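Local atomic coordinates of uncharacterized protein Atu1872 (PDB entry 2QNT), a protein that is of unknown function but carries a glyoxalase-like domain, related to glyoxalase/bleomycin resistance proteins and dioxygenases, and forms a two-chain assembly. Residues F112-P117 / I122-S127; S24-R29 / L78-A83. All coordinates share one frame; numbering follows the deposited sequence.

Contact 1 of 2, residues F112-P117 / I122-S127. With EPE (4-(2-hydroxyethyl)-1-piperazine ethanesulfonic acid), chain B.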
# COMPACT_ATOMS: atom_id res chain seq x y z
N PHE A 112 -14.01 -8.64 7.11
CA PHE A 112 -13.79 -9.80 6.26
C PHE A 112 -12.57 -9.57 5.41
O PHE A 112 -12.14 -8.45 5.22
CB PHE A 112 -15.03 -10.19 5.43
CG PHE A 112 -15.50 -9.18 4.41
CD1 PHE A 112 -15.37 -9.44 3.05
CD2 PHE A 112 -16.20 -8.06 4.79
CE1 PHE A 112 -15.89 -8.57 2.09
CE2 PHE A 112 -16.73 -7.19 3.83
CZ PHE A 112 -16.55 -7.46 2.49
N ARG A 113 -11.97 -10.66 4.93
CA ARG A 113 -10.70 -10.59 4.19
C ARG A 113 -10.80 -11.51 2.98
O ARG A 113 -11.47 -12.55 3.02
CB ARG A 113 -9.53 -10.96 5.07
CG ARG A 113 -9.38 -10.04 6.29
CD ARG A 113 -8.09 -10.26 7.04
NE ARG A 113 -7.93 -9.38 8.21
CZ ARG A 113 -8.16 -9.74 9.47
NH1 ARG A 113 -8.59 -10.96 9.79
NH2 ARG A 113 -7.94 -8.89 10.47
N PHE A 114 -10.15 -11.11 1.88
CA PHE A 114 -10.32 -11.77 0.60
C PHE A 114 -9.21 -11.37 -0.32
O PHE A 114 -8.41 -10.50 -0.02
CB PHE A 114 -11.68 -11.44 -0.02
CG PHE A 114 -11.96 -9.98 -0.17
CD1 PHE A 114 -11.72 -9.33 -1.37
CD2 PHE A 114 -12.50 -9.24 0.86
CE1 PHE A 114 -11.98 -8.00 -1.52
CE2 PHE A 114 -12.76 -7.89 0.70
CZ PHE A 114 -12.50 -7.28 -0.51
N TYR A 115 -9.17 -12.00 -1.48
CA TYR A 115 -8.15 -11.70 -2.49
C TYR A 115 -8.70 -10.83 -3.60
O TYR A 115 -9.86 -10.98 -4.00
CB TYR A 115 -7.65 -12.98 -3.14
CG TYR A 115 -6.97 -13.91 -2.18
CD1 TYR A 115 -5.74 -13.60 -1.61
CD2 TYR A 115 -7.58 -15.09 -1.78
CE1 TYR A 115 -5.11 -14.47 -0.71
CE2 TYR A 115 -6.98 -15.94 -0.88
CZ TYR A 115 -5.74 -15.63 -0.35
OH TYR A 115 -5.14 -16.48 0.55
N ASP A 116 -7.87 -9.93 -4.11
CA ASP A 116 -8.16 -9.26 -5.38
C ASP A 116 -7.82 -10.17 -6.55
O ASP A 116 -7.35 -11.29 -6.34
CB ASP A 116 -7.56 -7.86 -5.41
CG ASP A 116 -6.17 -7.78 -5.92
OD1 ASP A 116 -5.50 -8.82 -6.14
OD2 ASP A 116 -5.69 -6.64 -6.15
N PRO A 117 -8.13 -9.76 -7.78
CA PRO A 117 -7.89 -10.62 -8.93
C PRO A 117 -6.44 -11.08 -9.10
O PRO A 117 -6.21 -12.09 -9.77
CB PRO A 117 -8.33 -9.75 -10.11
CG PRO A 117 -9.43 -8.91 -9.50
CD PRO A 117 -8.87 -8.54 -8.16
N ILE A 122 -6.83 -8.30 0.81
CA ILE A 122 -7.67 -7.16 1.17
C ILE A 122 -8.50 -7.43 2.40
O ILE A 122 -9.08 -8.51 2.56
CB ILE A 122 -8.67 -6.82 0.05
CG1 ILE A 122 -7.95 -6.27 -1.18
CG2 ILE A 122 -9.70 -5.79 0.54
CD1 ILE A 122 -8.82 -6.23 -2.41
N GLU A 123 -8.60 -6.41 3.25
CA GLU A 123 -9.52 -6.44 4.39
C GLU A 123 -10.49 -5.31 4.23
O GLU A 123 -10.10 -4.20 3.90
CB GLU A 123 -8.72 -6.26 5.69
CG GLU A 123 -9.61 -6.16 6.92
CD GLU A 123 -8.87 -6.08 8.21
OE1 GLU A 123 -7.72 -6.55 8.28
OE2 GLU A 123 -9.47 -5.49 9.13
N VAL A 124 -11.77 -5.62 4.50
CA VAL A 124 -12.82 -4.62 4.63
C VAL A 124 -13.37 -4.75 6.03
O VAL A 124 -13.94 -5.77 6.39
CB VAL A 124 -13.91 -4.78 3.56
CG1 VAL A 124 -15.08 -3.82 3.83
CG2 VAL A 124 -13.35 -4.59 2.16
N GLY A 125 -13.24 -3.68 6.80
CA GLY A 125 -13.73 -3.64 8.16
C GLY A 125 -14.79 -2.60 8.36
O GLY A 125 -14.88 -1.60 7.61
N GLU A 126 -15.57 -2.79 9.42
CA GLU A 126 -16.49 -1.74 9.81
C GLU A 126 -15.70 -0.51 10.21
O GLU A 126 -14.57 -0.60 10.68
CB GLU A 126 -17.42 -2.17 10.93
CG GLU A 126 -16.73 -2.49 12.23
CD GLU A 126 -17.72 -2.95 13.27
OE1 GLU A 126 -18.82 -2.35 13.35
OE2 GLU A 126 -17.41 -3.90 13.99
N SER A 127 -16.33 0.65 10.05
CA SER A 127 -15.68 1.91 10.28
C SER A 127 -15.29 2.02 11.74
O SER A 127 -16.02 1.58 12.63
CB SER A 127 -16.63 3.06 9.87
OG SER A 127 -16.60 3.21 8.46
N1 EPE B . -6.69 -1.67 13.75
C2 EPE B . -7.38 -1.49 12.47
C3 EPE B . -6.48 -1.98 11.38
N4 EPE B . -6.19 -3.42 11.51
C5 EPE B . -5.50 -3.61 12.79
C6 EPE B . -6.36 -3.10 13.94
C7 EPE B . -5.40 -3.93 10.41
C8 EPE B . -5.16 -5.42 10.42
O8 EPE B . -6.36 -6.13 10.52
C9 EPE B . -7.64 -1.19 14.77
C10 EPE B . -7.04 -1.27 16.15
S EPE B . -8.11 -0.48 17.35
O1S EPE B . -9.34 -1.26 17.33
O2S EPE B . -8.31 0.87 16.85
O3S EPE B . -7.35 -0.57 18.57
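Phe-114 and Ile-122 form one rung of an antiparallel beta hairpin, strands 110-115 and 121-126, in the second four-stranded sheet of this glyoxalase-like fold. Four backbone hydrogen bonds define the register: Phe-114 and Phe-112 each exchange a pair, with Ile-122 and Val-124 respectively, and Arg-113 faces Glu-123 between them as a non-hydrogen-bonded pair. The tight side is apolar. Phe-114 holds its ring over the neighbouring strand with CG between backbone N and carbonyl carbon (chi1 55°), so that Ile-122 CB lies over one face, 18° off the ring normal. Val-124 CG2 reaches the edge of that ring, 3.7 Å from Phe-114 CE2, while Val-124 CB sits over a face of Phe-112, 4.1 Å from its centroid. The polar side, reached by a HEPES molecule probably from the crystallisation liquor, is built from Arg-113 and Glu-123, extended side by side. Their planes stand 86° apart in a salt bridge: Arg-113 NE comes at Glu-123 OE1, 2.8 Å away, from above the carboxylate plane, while OE1 lies near the guanidinium plane. His-100 and Gln-105 hold Arg-113 NH1. The HEPES hydroxyl, O8, bridges the pair, accepting a bond from Arg-113 NH2 and donating to Glu-123 OE1 at 2.7 Å.

Contact 2 of 2, residues S24-R29 / L78-A83; sequences SFYRDR and LYFEHA
Tyr-26, on helix 19-29 of the glyoxalase-like domain, meets Phe-80 and Leu-78 on strand 76-82 through side-chain ends alone, as plain packing. Tyr-26 CE2 stands 4.2 Å from Phe-80 CZ, and Tyr-26 OH lies 4.0 Å from Leu-78 CD1; in both pairs the side chains cross at about a right angle. No hydrogen bond joins the segments, whose nearest CA atoms, those of Tyr-26 and Phe-80, are 11.5 Å apart, and just 87 Å² of surface is buried between them. Long side chains bridge this gap: Tyr-26 and Phe-80 both set CG beside the backbone N (chi1 -76° and -63°), and both CB atoms point toward the opposing segment. Further out, Phe-48 touches both rings, meeting that of Phe-80 edge-to-face, and Ile-122 packs against both side chains. Within the helix, Phe-25 CD2 lies 3.9 Å above the plane of the Tyr-26 ring, over its centre. Asp-116 receives the phenol end of Tyr-26 in a hydrogen bond. On the strand side, at the subunit interface, residues 78-82 form an antiparallel ladder with a strand of the second subunit, and Phe-9 of that subunit meets Phe-80 edge-to-face. Contact across the segments is thus purely van der Waals, between buried side chains, while the polar demand of the Tyr-26 hydroxyl is met by a carboxylate beyond them.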
# COMPACT_ATOMS: atom_id res chain seq x y z
N SER A 24 -12.11 -2.75 -12.98
CA SER A 24 -13.50 -3.19 -12.89
C SER A 24 -13.80 -3.83 -11.52
O SER A 24 -14.85 -3.61 -10.94
CB SER A 24 -13.83 -4.16 -14.02
OG SER A 24 -13.72 -3.53 -15.29
N PHE A 25 -12.87 -4.62 -11.00
CA PHE A 25 -13.04 -5.20 -9.67
C PHE A 25 -13.17 -4.11 -8.59
O PHE A 25 -14.12 -4.11 -7.78
CB PHE A 25 -11.83 -6.08 -9.37
CG PHE A 25 -11.84 -6.68 -8.00
CD1 PHE A 25 -12.53 -7.84 -7.77
CD2 PHE A 25 -11.14 -6.12 -6.96
CE1 PHE A 25 -12.53 -8.43 -6.54
CE2 PHE A 25 -11.17 -6.70 -5.71
CZ PHE A 25 -11.85 -7.87 -5.52
N TYR A 26 -12.20 -3.19 -8.55
CA TYR A 26 -12.19 -2.17 -7.48
C TYR A 26 -13.34 -1.19 -7.60
O TYR A 26 -13.92 -0.78 -6.58
CB TYR A 26 -10.82 -1.47 -7.40
CG TYR A 26 -9.76 -2.32 -6.75
CD1 TYR A 26 -8.79 -2.99 -7.48
CD2 TYR A 26 -9.76 -2.48 -5.39
CE1 TYR A 26 -7.84 -3.76 -6.86
CE2 TYR A 26 -8.83 -3.25 -4.74
CZ TYR A 26 -7.85 -3.91 -5.47
OH TYR A 26 -6.92 -4.68 -4.79
N ARG A 27 -13.70 -0.83 -8.83
CA ARG A 27 -14.83 0.10 -9.06
C ARG A 27 -16.18 -0.64 -8.93
O ARG A 27 -17.05 -0.16 -8.19
CB ARG A 27 -14.70 0.84 -10.41
CG ARG A 27 -15.67 2.05 -10.58
CD ARG A 27 -15.59 2.64 -12.00
NE ARG A 27 -15.71 1.58 -12.99
CZ ARG A 27 -15.17 1.57 -14.21
NH1 ARG A 27 -15.35 0.52 -14.99
NH2 ARG A 27 -14.45 2.60 -14.67
N ASP A 28 -16.35 -1.79 -9.59
CA ASP A 28 -17.69 -2.48 -9.59
C ASP A 28 -18.03 -3.27 -8.35
O ASP A 28 -19.18 -3.34 -7.92
CB ASP A 28 -17.89 -3.50 -10.74
CG ASP A 28 -17.88 -2.89 -12.12
OD1 ASP A 28 -17.74 -1.65 -12.24
OD2 ASP A 28 -17.98 -3.71 -13.07
N ARG A 29 -17.03 -3.96 -7.80
CA ARG A 29 -17.28 -4.81 -6.66
C ARG A 29 -17.03 -4.04 -5.39
O ARG A 29 -17.87 -4.08 -4.51
CB ARG A 29 -16.51 -6.16 -6.71
CG ARG A 29 -16.86 -7.06 -7.87
CD ARG A 29 -18.34 -7.35 -7.95
NE ARG A 29 -18.68 -8.37 -8.92
CZ ARG A 29 -19.91 -8.66 -9.29
NH1 ARG A 29 -20.94 -8.02 -8.76
NH2 ARG A 29 -20.12 -9.60 -10.19
N LEU A 78 -4.03 -4.77 2.22
CA LEU A 78 -4.70 -3.51 1.84
C LEU A 78 -5.97 -3.35 2.67
O LEU A 78 -6.89 -4.17 2.55
CB LEU A 78 -5.02 -3.52 0.35
CG LEU A 78 -3.80 -3.65 -0.53
CD1 LEU A 78 -4.18 -4.00 -1.98
CD2 LEU A 78 -2.93 -2.41 -0.46
N TYR A 79 -6.02 -2.33 3.53
CA TYR A 79 -7.03 -2.19 4.56
C TYR A 79 -7.99 -1.06 4.19
O TYR A 79 -7.60 0.10 4.07
CB TYR A 79 -6.35 -1.96 5.93
CG TYR A 79 -7.34 -1.65 7.03
CD1 TYR A 79 -8.24 -2.59 7.48
CD2 TYR A 79 -7.39 -0.41 7.59
CE1 TYR A 79 -9.18 -2.28 8.43
CE2 TYR A 79 -8.32 -0.09 8.58
CZ TYR A 79 -9.21 -1.03 8.97
OH TYR A 79 -10.17 -0.79 9.96
N PHE A 80 -9.26 -1.45 4.07
CA PHE A 80 -10.39 -0.58 3.74
C PHE A 80 -11.42 -0.65 4.85
O PHE A 80 -11.52 -1.64 5.57
CB PHE A 80 -11.12 -1.05 2.46
CG PHE A 80 -10.29 -1.03 1.19
CD1 PHE A 80 -10.50 -0.09 0.22
CD2 PHE A 80 -9.37 -2.02 0.89
CE1 PHE A 80 -9.79 -0.05 -0.97
CE2 PHE A 80 -8.69 -2.01 -0.31
CZ PHE A 80 -8.89 -1.04 -1.22
N GLU A 81 -12.21 0.41 4.97
CA GLU A 81 -13.37 0.45 5.87
C GLU A 81 -14.61 0.81 5.08
O GLU A 81 -14.55 1.52 4.11
CB GLU A 81 -13.16 1.46 7.01
CG GLU A 81 -12.16 0.98 8.07
CD GLU A 81 -11.82 1.98 9.16
OE1 GLU A 81 -12.50 3.02 9.24
OE2 GLU A 81 -10.87 1.75 9.94
N HIS A 82 -15.74 0.32 5.56
CA HIS A 82 -17.04 0.59 4.96
C HIS A 82 -18.00 0.97 6.08
O HIS A 82 -18.01 0.35 7.13
CB HIS A 82 -17.55 -0.61 4.20
CG HIS A 82 -18.64 -0.33 3.21
ND1 HIS A 82 -19.94 -0.07 3.58
CD2 HIS A 82 -18.62 -0.31 1.85
CE1 HIS A 82 -20.67 0.11 2.49
NE2 HIS A 82 -19.90 -0.03 1.43
N ALA A 83 -18.84 1.94 5.78
CA ALA A 83 -19.88 2.37 6.69
C ALA A 83 -20.88 1.30 7.11
O ALA A 83 -21.48 1.38 8.20
CB ALA A 83 -20.63 3.57 6.07

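How the contacts relate
The two contacts have centres about 8 Å apart and share one sheet, in which strands 121-126 and 76-82 are parallel neighbours. Along the chain they come in series: both segments of contact 2 precede the hairpin of contact 1. They also touch directly. Glu-123 O and Phe-80 N, 2.9 Å apart, probably form a hydrogen bond between the neighbouring strands, and Glu-123 OE2 packs 3.3 Å from Tyr-79 CE1. Contact 1 builds the sheet's interior; contact 2 reaches from a helix in the chain's first half, through side-chain ends, to the strand that is outermost in this sheet within the chain.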